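Local coordinates for protein siroheme decarboxylase (Hydrogenobacter thermophilus, PDB 4CH7) that catalyses the decarboxylation of siroheme to didecarboxysiroheme, a step in the biosynthesis of heme d1, at residues Asn94-His99 with Phe307-Phe312; Ile69-Asp74 with Phe101-Thr106; Asn234-Trp239 with Asn274-Met279; Leu135-Leu140 with His261-Thr266. All blocks are in the same frame, centred on the assembly; numbering follows the deposited sequence.

Contact 1 of 4, residues Asn94-His99 with Phe307-Phe312; sequences NYERTH and FSTREF
Glu-96 faces both Thr-309 and Arg-310, a classic beta bulge in the antiparallel pairing of strands 91-97 and 303-314, which joins the first AsnC-like ligand-binding domain to the second. Glu-96 O takes the N-H of Thr-309 at 2.9 Å, and Thr-309 OG1 adds a weak bond to the same oxygen. The extended Glu-96 side chain, CG anti to the backbone N (chi1 173°), passes Thr-309 OG1 with its CG and lays OE1 beside Arg-310 CD; its salt bridge, through OE2, goes to Arg-75. Phe-312 reaches Glu-96 CB with CE2 (3.7 Å), while its CE1 sits over one face of the Arg-310 guanidinium. On the face shared with Arg-97 and Ser-308, Tyr-95 and Glu-311 run alongside each other, ring and carboxylate planes 32° apart. Their OH-OE2 separation is too short to be trusted in detail. Tyr-95 CD1 meets Arg-310 O edge-on at 3.2 Å. The Tyr-95 side chain lies about 4 Å (nearest atoms) from that of His-93, the probable active-site residue. At the far end Thr-98 OG1 lies in the plane of the Phe-307 ring, beside CD2, and accepts the Phe-307 N-H at 3.0 Å. A valine here would probably leave that N-H without its acceptor. Thr-98 N returns a bond to Phe-307 O, on a lone pair in the carbonyl plane.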
# COMPACT_ATOMS: atom_id res chain seq x y z
N ASN A 94 7.78 -2.96 7.15
CA ASN A 94 8.08 -3.53 8.46
C ASN A 94 8.81 -2.50 9.31
O ASN A 94 9.81 -1.92 8.87
CB ASN A 94 8.91 -4.81 8.33
CG ASN A 94 9.09 -5.53 9.67
OD1 ASN A 94 8.38 -5.25 10.63
ND2 ASN A 94 10.03 -6.46 9.71
N TYR A 95 8.32 -2.28 10.52
CA TYR A 95 8.87 -1.23 11.37
C TYR A 95 9.05 -1.67 12.81
O TYR A 95 8.27 -2.46 13.34
CB TYR A 95 7.96 0.00 11.32
CG TYR A 95 8.00 0.74 10.01
CD1 TYR A 95 9.04 1.61 9.72
CD2 TYR A 95 7.01 0.57 9.06
CE1 TYR A 95 9.09 2.29 8.53
CE2 TYR A 95 7.05 1.25 7.85
CZ TYR A 95 8.10 2.11 7.59
OH TYR A 95 8.15 2.79 6.40
N GLU A 96 10.10 -1.15 13.44
CA GLU A 96 10.21 -1.22 14.89
C GLU A 96 9.57 0.04 15.45
O GLU A 96 9.89 1.15 15.01
CB GLU A 96 11.67 -1.30 15.33
CG GLU A 96 11.84 -1.20 16.83
CD GLU A 96 13.29 -1.25 17.26
OE1 GLU A 96 14.14 -1.66 16.44
OE2 GLU A 96 13.57 -0.89 18.42
N ARG A 97 8.66 -0.13 16.40
CA ARG A 97 7.94 1.00 16.95
C ARG A 97 7.99 1.06 18.47
O ARG A 97 8.26 0.06 19.13
CB ARG A 97 6.49 1.02 16.45
CG ARG A 97 6.37 1.14 14.94
CD ARG A 97 4.94 1.36 14.48
NE ARG A 97 4.86 1.47 13.02
CZ ARG A 97 5.09 2.59 12.35
NH1 ARG A 97 5.41 3.70 12.99
NH2 ARG A 97 5.00 2.60 11.03
N THR A 98 7.75 2.25 19.01
CA THR A 98 7.74 2.46 20.45
C THR A 98 6.38 2.09 21.04
O THR A 98 5.46 2.90 21.07
CB THR A 98 8.06 3.93 20.80
OG1 THR A 98 6.98 4.77 20.37
CG2 THR A 98 9.34 4.38 20.12
N HIS A 99 6.28 0.84 21.50
CA HIS A 99 5.04 0.30 22.04
C HIS A 99 5.33 -1.09 22.60
O HIS A 99 6.35 -1.69 22.25
CB HIS A 99 3.97 0.21 20.95
CG HIS A 99 2.58 0.02 21.46
ND1 HIS A 99 1.98 -1.22 21.57
CD2 HIS A 99 1.65 0.91 21.88
CE1 HIS A 99 0.76 -1.09 22.05
NE2 HIS A 99 0.53 0.20 22.24
N PHE A 307 6.24 5.64 17.64
CA PHE A 307 7.31 6.18 16.81
C PHE A 307 8.05 5.10 16.05
O PHE A 307 8.39 4.06 16.60
CB PHE A 307 8.29 6.99 17.66
CG PHE A 307 7.72 8.26 18.22
CD1 PHE A 307 7.78 9.44 17.51
CD2 PHE A 307 7.12 8.26 19.48
CE1 PHE A 307 7.25 10.62 18.02
CE2 PHE A 307 6.59 9.43 20.00
CZ PHE A 307 6.66 10.61 19.27
N SER A 308 8.31 5.36 14.77
CA SER A 308 9.13 4.47 13.95
C SER A 308 10.61 4.69 14.27
O SER A 308 11.16 5.74 13.95
CB SER A 308 8.86 4.71 12.47
OG SER A 308 9.92 4.21 11.66
N THR A 309 11.23 3.72 14.92
CA THR A 309 12.64 3.84 15.30
C THR A 309 13.55 3.01 14.40
O THR A 309 14.77 3.12 14.47
CB THR A 309 12.87 3.46 16.78
OG1 THR A 309 12.32 2.16 17.04
CG2 THR A 309 12.19 4.47 17.69
N ARG A 310 12.93 2.19 13.55
CA ARG A 310 13.65 1.41 12.54
C ARG A 310 12.76 1.07 11.35
O ARG A 310 11.56 0.84 11.51
CB ARG A 310 14.21 0.11 13.14
CG ARG A 310 15.58 0.23 13.78
CD ARG A 310 16.35 -1.09 13.74
NE ARG A 310 16.77 -1.44 12.39
CZ ARG A 310 17.68 -2.37 12.11
NH1 ARG A 310 18.26 -3.05 13.08
NH2 ARG A 310 18.00 -2.62 10.84
N GLU A 311 13.36 1.05 10.16
CA GLU A 311 12.67 0.58 8.97
C GLU A 311 13.39 -0.64 8.41
O GLU A 311 14.46 -0.52 7.81
CB GLU A 311 12.58 1.68 7.90
CG GLU A 311 11.85 1.25 6.63
CD GLU A 311 11.44 2.42 5.77
OE1 GLU A 311 12.29 3.28 5.48
OE2 GLU A 311 10.25 2.49 5.39
N PHE A 312 12.80 -1.81 8.61
CA PHE A 312 13.41 -3.06 8.17
C PHE A 312 13.12 -3.34 6.70
O PHE A 312 13.86 -4.06 6.04
CB PHE A 312 12.91 -4.22 9.02
CG PHE A 312 13.32 -4.14 10.45
CD1 PHE A 312 14.64 -4.33 10.82
CD2 PHE A 312 12.38 -3.86 11.44
CE1 PHE A 312 15.02 -4.25 12.15
CE2 PHE A 312 12.76 -3.78 12.77
CZ PHE A 312 14.08 -3.97 13.12

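Contact 2 of 4, residues Ile69-Asp74 with Phe101-Thr106; sequences IAFKVD and FNLWFT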
# COMPACT_ATOMS: atom_id res chain seq x y z
N ILE A 69 -0.12 -6.04 11.04
CA ILE A 69 0.25 -7.02 12.06
C ILE A 69 1.23 -6.41 13.05
O ILE A 69 2.14 -5.66 12.67
CB ILE A 69 0.86 -8.28 11.42
CG1 ILE A 69 -0.04 -8.79 10.29
CG2 ILE A 69 1.07 -9.36 12.46
CD1 ILE A 69 -1.46 -9.11 10.72
N ALA A 70 1.05 -6.72 14.33
CA ALA A 70 1.95 -6.24 15.38
C ALA A 70 2.45 -7.42 16.21
O ALA A 70 1.66 -8.21 16.69
CB ALA A 70 1.23 -5.25 16.27
N PHE A 71 3.77 -7.52 16.37
CA PHE A 71 4.37 -8.58 17.17
C PHE A 71 4.93 -8.02 18.48
O PHE A 71 5.53 -6.94 18.49
CB PHE A 71 5.49 -9.28 16.40
CG PHE A 71 5.01 -10.33 15.44
CD1 PHE A 71 3.66 -10.50 15.18
CD2 PHE A 71 5.93 -11.16 14.80
CE1 PHE A 71 3.23 -11.48 14.29
CE2 PHE A 71 5.50 -12.13 13.91
CZ PHE A 71 4.15 -12.29 13.65
N LYS A 72 4.75 -8.76 19.57
CA LYS A 72 5.45 -8.44 20.81
C LYS A 72 6.73 -9.26 20.89
O LYS A 72 6.70 -10.44 21.24
CB LYS A 72 4.58 -8.67 22.04
CG LYS A 72 5.32 -8.47 23.36
CD LYS A 72 4.51 -7.68 24.36
CE LYS A 72 3.18 -8.35 24.66
NZ LYS A 72 2.42 -7.63 25.72
N VAL A 73 7.84 -8.63 20.53
CA VAL A 73 9.14 -9.28 20.54
C VAL A 73 10.03 -8.52 21.51
O VAL A 73 9.90 -7.30 21.63
CB VAL A 73 9.79 -9.22 19.15
CG1 VAL A 73 11.01 -10.11 19.09
CG2 VAL A 73 8.78 -9.61 18.08
N ASP A 74 10.93 -9.19 22.22
CA ASP A 74 11.86 -8.43 23.04
C ASP A 74 13.20 -8.22 22.35
O ASP A 74 13.62 -9.04 21.53
CB ASP A 74 12.02 -9.02 24.45
CG ASP A 74 12.10 -7.93 25.51
OD1 ASP A 74 12.73 -6.89 25.24
OD2 ASP A 74 11.51 -8.11 26.60
N PHE A 101 3.86 -3.72 21.81
CA PHE A 101 4.06 -4.37 20.53
C PHE A 101 5.07 -3.52 19.75
O PHE A 101 4.75 -2.43 19.28
CB PHE A 101 2.74 -4.49 19.76
CG PHE A 101 1.73 -5.38 20.43
CD1 PHE A 101 1.74 -6.75 20.20
CD2 PHE A 101 0.77 -4.84 21.28
CE1 PHE A 101 0.81 -7.57 20.81
CE2 PHE A 101 -0.16 -5.66 21.90
CZ PHE A 101 -0.14 -7.03 21.66
N ASN A 102 6.29 -4.03 19.65
CA ASN A 102 7.41 -3.25 19.12
C ASN A 102 7.75 -3.54 17.66
O ASN A 102 8.65 -2.92 17.09
CB ASN A 102 8.65 -3.47 19.99
CG ASN A 102 8.93 -4.94 20.23
OD1 ASN A 102 8.01 -5.75 20.29
ND2 ASN A 102 10.20 -5.29 20.37
N LEU A 103 7.05 -4.50 17.06
CA LEU A 103 7.26 -4.81 15.65
C LEU A 103 5.95 -4.76 14.88
O LEU A 103 5.05 -5.57 15.11
CB LEU A 103 7.94 -6.17 15.48
CG LEU A 103 8.45 -6.44 14.06
CD1 LEU A 103 9.63 -5.53 13.75
CD2 LEU A 103 8.82 -7.89 13.86
N TRP A 104 5.85 -3.81 13.95
CA TRP A 104 4.65 -3.63 13.15
C TRP A 104 4.94 -3.79 11.67
O TRP A 104 5.81 -3.11 11.12
CB TRP A 104 4.06 -2.24 13.40
CG TRP A 104 3.46 -2.10 14.76
CD1 TRP A 104 4.11 -2.01 15.95
CD2 TRP A 104 2.06 -2.00 15.06
NE1 TRP A 104 3.21 -1.88 16.98
CE2 TRP A 104 1.94 -1.87 16.46
CE3 TRP A 104 0.90 -2.02 14.29
CZ2 TRP A 104 0.70 -1.76 17.09
CZ3 TRP A 104 -0.33 -1.90 14.92
CH2 TRP A 104 -0.42 -1.77 16.30
N PHE A 105 4.21 -4.70 11.02
CA PHE A 105 4.35 -4.86 9.58
C PHE A 105 3.00 -5.00 8.88
O PHE A 105 2.00 -5.38 9.48
CB PHE A 105 5.29 -6.02 9.23
CG PHE A 105 4.84 -7.35 9.75
CD1 PHE A 105 5.16 -7.76 11.03
CD2 PHE A 105 4.12 -8.22 8.93
CE1 PHE A 105 4.76 -9.00 11.51
CE2 PHE A 105 3.72 -9.46 9.39
CZ PHE A 105 4.04 -9.85 10.68
N THR A 106 2.99 -4.65 7.60
CA THR A 106 1.81 -4.81 6.77
C THR A 106 1.92 -6.12 6.02
O THR A 106 2.89 -6.35 5.29
CB THR A 106 1.65 -3.65 5.78
OG1 THR A 106 1.46 -2.42 6.50
CG2 THR A 106 0.45 -3.89 4.86
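Ile-69 and Phe-71 form antiparallel hydrogen-bonded pairs with Phe-105 and Leu-103, the short strand segments running at 157° and 4.6 Å apart at their closest. Between these pairs Ala-70 sets its CB over the middle of the Trp-104 six-membered ring, a CH-pi contact 3.4 Å from the centroid. Trp-104 is held in rotation by its NE1, which bonds to Phe-101 O at 2.8 Å from above that carbonyl's plane. A leucine in place of Trp-104 would probably leave Phe-101 O without this donor and Ala-70 CB without its aromatic floor. The other face of the sheet carries Ile-69, Phe-71, Leu-103 and Phe-105. A chi1 of 60° tucks Phe-105 CG between the N and C of its own backbone, which brings the ring across to the facing strand. There Ile-69 CB rests over one face, 3.8 Å from the centroid, while the ring edge points at the face of Phe-71 in a T-shaped stack, centroids 5.1 Å apart and planes at 88°. Val-81 and Val-85 of helix 75-87 and Met-123 of helix 116-126 pack on this same face. Beyond Phe-71 the pairing gives way to a side-chain bond: Asn-102 OD1 accepts the Val-73 N-H on a lone pair at 2.9 Å, whereas the placing of its ND2 against Val-73 O is doubtfully short. Asn-102 and Leu-103 both face Phe-71, a classic beta bulge in a sheet backed by helices, as in the alpha-beta barrel of AsnC-like ligand-binding domains.

Contact 3 of 4, residues Asn234-Trp239 with Asn274-Met279; sequences NAMSVW and NLFAMM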
# COMPACT_ATOMS: atom_id res chain seq x y z
N ASN A 234 9.15 10.04 12.75
CA ASN A 234 7.87 9.56 12.26
C ASN A 234 7.15 8.75 13.33
O ASN A 234 7.79 8.09 14.15
CB ASN A 234 8.06 8.71 11.00
CG ASN A 234 8.59 9.52 9.83
OD1 ASN A 234 7.83 10.04 9.02
ND2 ASN A 234 9.92 9.63 9.74
N ALA A 235 5.83 8.80 13.31
CA ALA A 235 5.04 8.04 14.27
C ALA A 235 3.68 7.68 13.71
O ALA A 235 3.04 8.47 13.01
CB ALA A 235 4.88 8.82 15.57
N MSE A 236 3.25 6.46 14.02
CA MSE A 236 1.86 6.08 13.83
C MSE A 236 1.12 6.50 15.09
O MSE A 236 1.33 5.93 16.15
CB MSE A 236 1.74 4.57 13.62
CG MSE A 236 0.35 4.00 13.88
SE MSE A 236 0.29 2.08 13.61
CE MSE A 236 0.82 2.05 11.74
N SER A 237 0.30 7.54 14.97
CA SER A 237 -0.53 7.95 16.09
C SER A 237 -1.83 7.15 16.05
O SER A 237 -2.47 7.05 15.01
CB SER A 237 -0.83 9.45 16.03
OG SER A 237 -1.69 9.75 14.95
N VAL A 238 -2.18 6.54 17.18
CA VAL A 238 -3.42 5.77 17.25
C VAL A 238 -4.39 6.41 18.24
O VAL A 238 -3.98 6.85 19.32
CB VAL A 238 -3.15 4.29 17.60
CG1 VAL A 238 -2.34 3.63 16.50
CG2 VAL A 238 -2.43 4.16 18.93
N TRP A 239 -5.66 6.47 17.87
CA TRP A 239 -6.64 7.20 18.66
C TRP A 239 -7.91 6.39 18.90
O TRP A 239 -8.36 5.65 18.02
CB TRP A 239 -7.01 8.51 17.94
CG TRP A 239 -5.82 9.34 17.57
CD1 TRP A 239 -4.98 9.15 16.51
CD2 TRP A 239 -5.33 10.50 18.27
NE1 TRP A 239 -4.00 10.12 16.51
CE2 TRP A 239 -4.19 10.95 17.58
CE3 TRP A 239 -5.75 11.19 19.41
CZ2 TRP A 239 -3.47 12.07 17.99
CZ3 TRP A 239 -5.02 12.30 19.82
CH2 TRP A 239 -3.90 12.73 19.11
N ASN A 274 -9.25 3.03 17.17
CA ASN A 274 -9.95 2.86 15.90
C ASN A 274 -9.53 3.89 14.84
O ASN A 274 -9.89 3.75 13.67
CB ASN A 274 -11.47 2.91 16.11
CG ASN A 274 -11.93 4.17 16.82
OD1 ASN A 274 -11.18 4.79 17.57
ND2 ASN A 274 -13.18 4.55 16.60
N LEU A 275 -8.79 4.91 15.25
CA LEU A 275 -8.28 5.90 14.30
C LEU A 275 -6.76 5.93 14.26
O LEU A 275 -6.10 6.15 15.29
CB LEU A 275 -8.84 7.29 14.59
CG LEU A 275 -8.39 8.40 13.64
CD1 LEU A 275 -8.68 8.02 12.20
CD2 LEU A 275 -9.07 9.71 13.97
N PHE A 276 -6.20 5.69 13.08
CA PHE A 276 -4.75 5.73 12.88
C PHE A 276 -4.40 6.96 12.06
O PHE A 276 -5.07 7.27 11.07
CB PHE A 276 -4.27 4.47 12.14
CG PHE A 276 -4.33 3.20 12.96
CD1 PHE A 276 -5.24 3.05 14.00
CD2 PHE A 276 -3.47 2.15 12.68
CE1 PHE A 276 -5.29 1.88 14.75
CE2 PHE A 276 -3.51 0.98 13.42
CZ PHE A 276 -4.42 0.84 14.45
N ALA A 277 -3.36 7.68 12.47
CA ALA A 277 -2.91 8.85 11.73
C ALA A 277 -1.39 8.92 11.69
O ALA A 277 -0.75 9.17 12.72
CB ALA A 277 -3.49 10.13 12.32
N MSE A 278 -0.82 8.72 10.51
CA MSE A 278 0.63 8.78 10.35
C MSE A 278 1.11 10.20 10.57
O MSE A 278 0.73 11.12 9.86
CB MSE A 278 1.04 8.31 8.96
CG MSE A 278 0.59 6.90 8.60
SE MSE A 278 1.04 5.56 9.94
CE MSE A 278 -0.70 5.42 10.79
N MSE A 279 1.96 10.38 11.58
CA MSE A 279 2.55 11.68 11.85
C MSE A 279 4.03 11.69 11.50
O MSE A 279 4.69 10.65 11.53
CB MSE A 279 2.34 12.10 13.31
CG MSE A 279 0.92 12.54 13.65
SE MSE A 279 0.68 12.81 15.56
CE MSE A 279 -1.18 13.34 15.57
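Trp-239 and Met-279 meet on the face of the sheet that also carries Ser-237 and Ala-277: the chain of Met-279, a selenomethionine like Met-236 and Met-278, is extended and comes in across the indole, carrying CE to its edge, 3.6 Å from Trp-239 CZ2. Ser-237 touches both. Its chi1 of 69° places OG close to Met-279 CE, where it accepts the indole N-H of Trp-239 NE1 in the ring plane at 2.8 Å and donates to Ala-277 O; the latter separation, as modelled, is doubtfully short. The bond to NE1 probably fixes the turn of the indole. On the opposite face Val-238 and Phe-276 project together, flank to flank. With CG1 of Val-238 anti to the carbonyl carbon (chi1 -64°), this methyl comes over the centre of the Phe-276 ring, 3.8 Å from the centroid. Met-236 approaches the same ring obliquely, its SE 3.9 Å from Phe-276 CD2, a Met-aromatic contact. Met-278 turns at its CB-CG and CG-SE bonds and folds CE back against Met-236 CG at 3.6 Å. At the strand end Trp-239 O receives two N-H groups, from Asn-274 and Leu-275, which form a classic beta bulge. Trp-239, Met-279, Leu-275 and Ala-277 pack against helices 284-297 and 246-254, and Trp-239 stacks on Tyr-303. Strand 303-314 continues the sheet beyond 234-239, and strand 259-264 beyond 274-279.

Contact 4 of 4, residues Leu135-Leu140 with His261-Thr266; sequences LRVVRL and HCYQRT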
# COMPACT_ATOMS: atom_id res chain seq x y z
N LEU A 135 -4.80 -6.41 12.74
CA LEU A 135 -5.66 -5.24 12.57
C LEU A 135 -5.91 -4.94 11.09
O LEU A 135 -4.96 -4.76 10.32
CB LEU A 135 -5.05 -4.02 13.24
CG LEU A 135 -4.52 -4.22 14.66
CD1 LEU A 135 -3.90 -2.95 15.21
CD2 LEU A 135 -5.62 -4.71 15.58
N ARG A 136 -7.18 -4.90 10.70
CA ARG A 136 -7.53 -4.53 9.33
C ARG A 136 -7.99 -3.09 9.27
O ARG A 136 -9.05 -2.73 9.80
CB ARG A 136 -8.60 -5.47 8.78
CG ARG A 136 -8.05 -6.83 8.39
CD ARG A 136 -9.13 -7.76 7.86
NE ARG A 136 -8.57 -9.04 7.45
CZ ARG A 136 -8.29 -10.04 8.28
NH1 ARG A 136 -8.52 -9.90 9.58
NH2 ARG A 136 -7.78 -11.17 7.83
N VAL A 137 -7.18 -2.25 8.63
CA VAL A 137 -7.46 -0.83 8.53
C VAL A 137 -7.95 -0.45 7.14
O VAL A 137 -7.68 -1.15 6.16
CB VAL A 137 -6.22 0.01 8.89
CG1 VAL A 137 -5.76 -0.30 10.30
CG2 VAL A 137 -5.09 -0.27 7.90
N VAL A 138 -8.68 0.66 7.06
CA VAL A 138 -9.14 1.20 5.79
C VAL A 138 -8.62 2.63 5.68
O VAL A 138 -8.75 3.41 6.62
CB VAL A 138 -10.67 1.23 5.71
CG1 VAL A 138 -11.11 1.40 4.26
CG2 VAL A 138 -11.25 -0.04 6.29
N ARG A 139 -8.03 2.97 4.54
CA ARG A 139 -7.50 4.32 4.34
C ARG A 139 -8.61 5.35 4.36
O ARG A 139 -9.65 5.16 3.73
CB ARG A 139 -6.74 4.41 3.01
CG ARG A 139 -5.41 5.16 3.09
CD ARG A 139 -5.49 6.54 2.47
NE ARG A 139 -4.26 6.84 1.74
CZ ARG A 139 -4.14 6.77 0.42
NH1 ARG A 139 -5.18 6.42 -0.33
NH2 ARG A 139 -2.98 7.05 -0.16
N LEU A 140 -8.41 6.44 5.10
CA LEU A 140 -9.35 7.55 5.08
C LEU A 140 -8.96 8.53 3.99
O LEU A 140 -8.23 9.49 4.24
CB LEU A 140 -9.44 8.24 6.44
CG LEU A 140 -10.19 7.52 7.56
CD1 LEU A 140 -10.40 8.42 8.76
CD2 LEU A 140 -11.52 7.02 7.04
N HIS A 261 -1.12 10.01 5.93
CA HIS A 261 -2.22 9.06 5.78
C HIS A 261 -3.01 8.84 7.07
O HIS A 261 -2.44 8.78 8.16
CB HIS A 261 -1.71 7.72 5.26
CG HIS A 261 -1.01 7.82 3.94
ND1 HIS A 261 -1.68 8.08 2.76
CD2 HIS A 261 0.30 7.70 3.61
CE1 HIS A 261 -0.81 8.11 1.77
NE2 HIS A 261 0.39 7.89 2.26
N CYS A 262 -4.32 8.71 6.93
CA CYS A 262 -5.18 8.35 8.04
C CYS A 262 -5.91 7.05 7.71
O CYS A 262 -6.31 6.82 6.57
CB CYS A 262 -6.19 9.46 8.35
SG CYS A 262 -5.43 10.98 8.97
N TYR A 263 -6.06 6.19 8.71
CA TYR A 263 -6.74 4.92 8.54
C TYR A 263 -7.75 4.75 9.65
O TYR A 263 -7.63 5.36 10.71
CB TYR A 263 -5.75 3.76 8.58
CG TYR A 263 -4.59 3.91 7.62
CD1 TYR A 263 -3.44 4.60 7.99
CD2 TYR A 263 -4.63 3.34 6.35
CE1 TYR A 263 -2.38 4.73 7.13
CE2 TYR A 263 -3.56 3.47 5.48
CZ TYR A 263 -2.44 4.17 5.87
OH TYR A 263 -1.38 4.30 5.01
N GLN A 264 -8.76 3.91 9.42
CA GLN A 264 -9.70 3.57 10.47
C GLN A 264 -9.95 2.07 10.52
O GLN A 264 -9.79 1.36 9.52
CB GLN A 264 -11.01 4.33 10.30
CG GLN A 264 -11.79 3.97 9.05
CD GLN A 264 -13.22 4.47 9.10
OE1 GLN A 264 -13.80 4.60 10.18
NE2 GLN A 264 -13.80 4.76 7.94
N ARG A 265 -10.34 1.60 11.69
CA ARG A 265 -10.69 0.21 11.88
C ARG A 265 -11.76 0.16 12.95
O ARG A 265 -12.14 1.19 13.51
CB ARG A 265 -9.48 -0.60 12.32
CG ARG A 265 -8.84 -0.10 13.61
CD ARG A 265 -7.73 -1.03 14.10
NE ARG A 265 -8.25 -2.30 14.61
CZ ARG A 265 -8.44 -2.57 15.89
NH1 ARG A 265 -8.17 -1.66 16.82
NH2 ARG A 265 -8.91 -3.75 16.27
N THR A 266 -12.24 -1.04 13.26
CA THR A 266 -13.14 -1.20 14.37
C THR A 266 -12.33 -1.17 15.66
O THR A 266 -11.11 -1.29 15.63
CB THR A 266 -13.89 -2.53 14.29
OG1 THR A 266 -14.95 -2.52 15.25
CG2 THR A 266 -12.96 -3.70 14.57
O HOH W 1 -9.07 -4.52 12.94
O HOH W 2 -11.27 -3.31 11.27
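Leu-140, Arg-265 and Gln-264 bury the most surface where strands 132-139 and 259-264 meet, the seam that joins the two AsnC-like domains at this side of the barrel. Leu-140 donates its backbone N-H to Cys-262 O at 2.6 Å, and its side chain turns to Gln-264. Leu-140 CD2 touches Gln-264 NE2 at 3.3 Å and Gln-264 CG at 3.7 Å. Gln-264 leaves its backbone with a chi1 of 65°, from where the extended chain passes across Leu-140 CD2, while the Gln-264 backbone exchanges a pair of N-H···O bonds with Val-138. Arg-265 reaches back to the start of the facing segment. Leu-135 CD2 lies over one face of its guanidinium, 3.5 Å from Arg-265 NH2, and a bend at chi3 (-71°) helps set the flat group there. Water 1, in the guanidinium plane, accepts from Arg-265 NE at 2.9 Å and from Arg-136 N, thereby bridging backbone and side chain. Arg-265 NH1 bonds to Phe-271 O and Tyr-273 O, and NH2 to Ser-268 OG. On the opposite face of the sheet from Gln-264, Arg-139 CG packs on Tyr-263 CE2 at 3.5 Å, and Arg-139 NE bonds to His-261 ND1 at 3.0 Å. Phe-276 of strand 275-281 backs Leu-135, Tyr-263 and Arg-265; on the far side strand 65-71 pairs with strand 132-139, and Arg-136 forms salt bridges with Asp-65 and with Glu-117 of helix 116-126.

Overall arrangement
All four contacts belong to one eight-stranded antiparallel barrel, built from the two AsnC-like ligand-binding domains of the chain. Contacts 2 and 3 each lie within one domain; contacts 1 and 4 join strands of different domains. Strand 103-109 of contact 2 lies next to 91-97 of contact 1 (centres 9 Å apart), 303-314 of contact 1 beside 233-239 of contact 3 (13 Å), and 275-281 beside 259-264 of contact 4 (10 Å); strand 132-139 returns to strand 65-71. Along the chain contacts 1 and 2 cross, as do 3 and 4, the latter two nested inside the loop closed by contact 1. Probable active-site His-93, on strand 91-97, thus sits beside one of the two domain junctions.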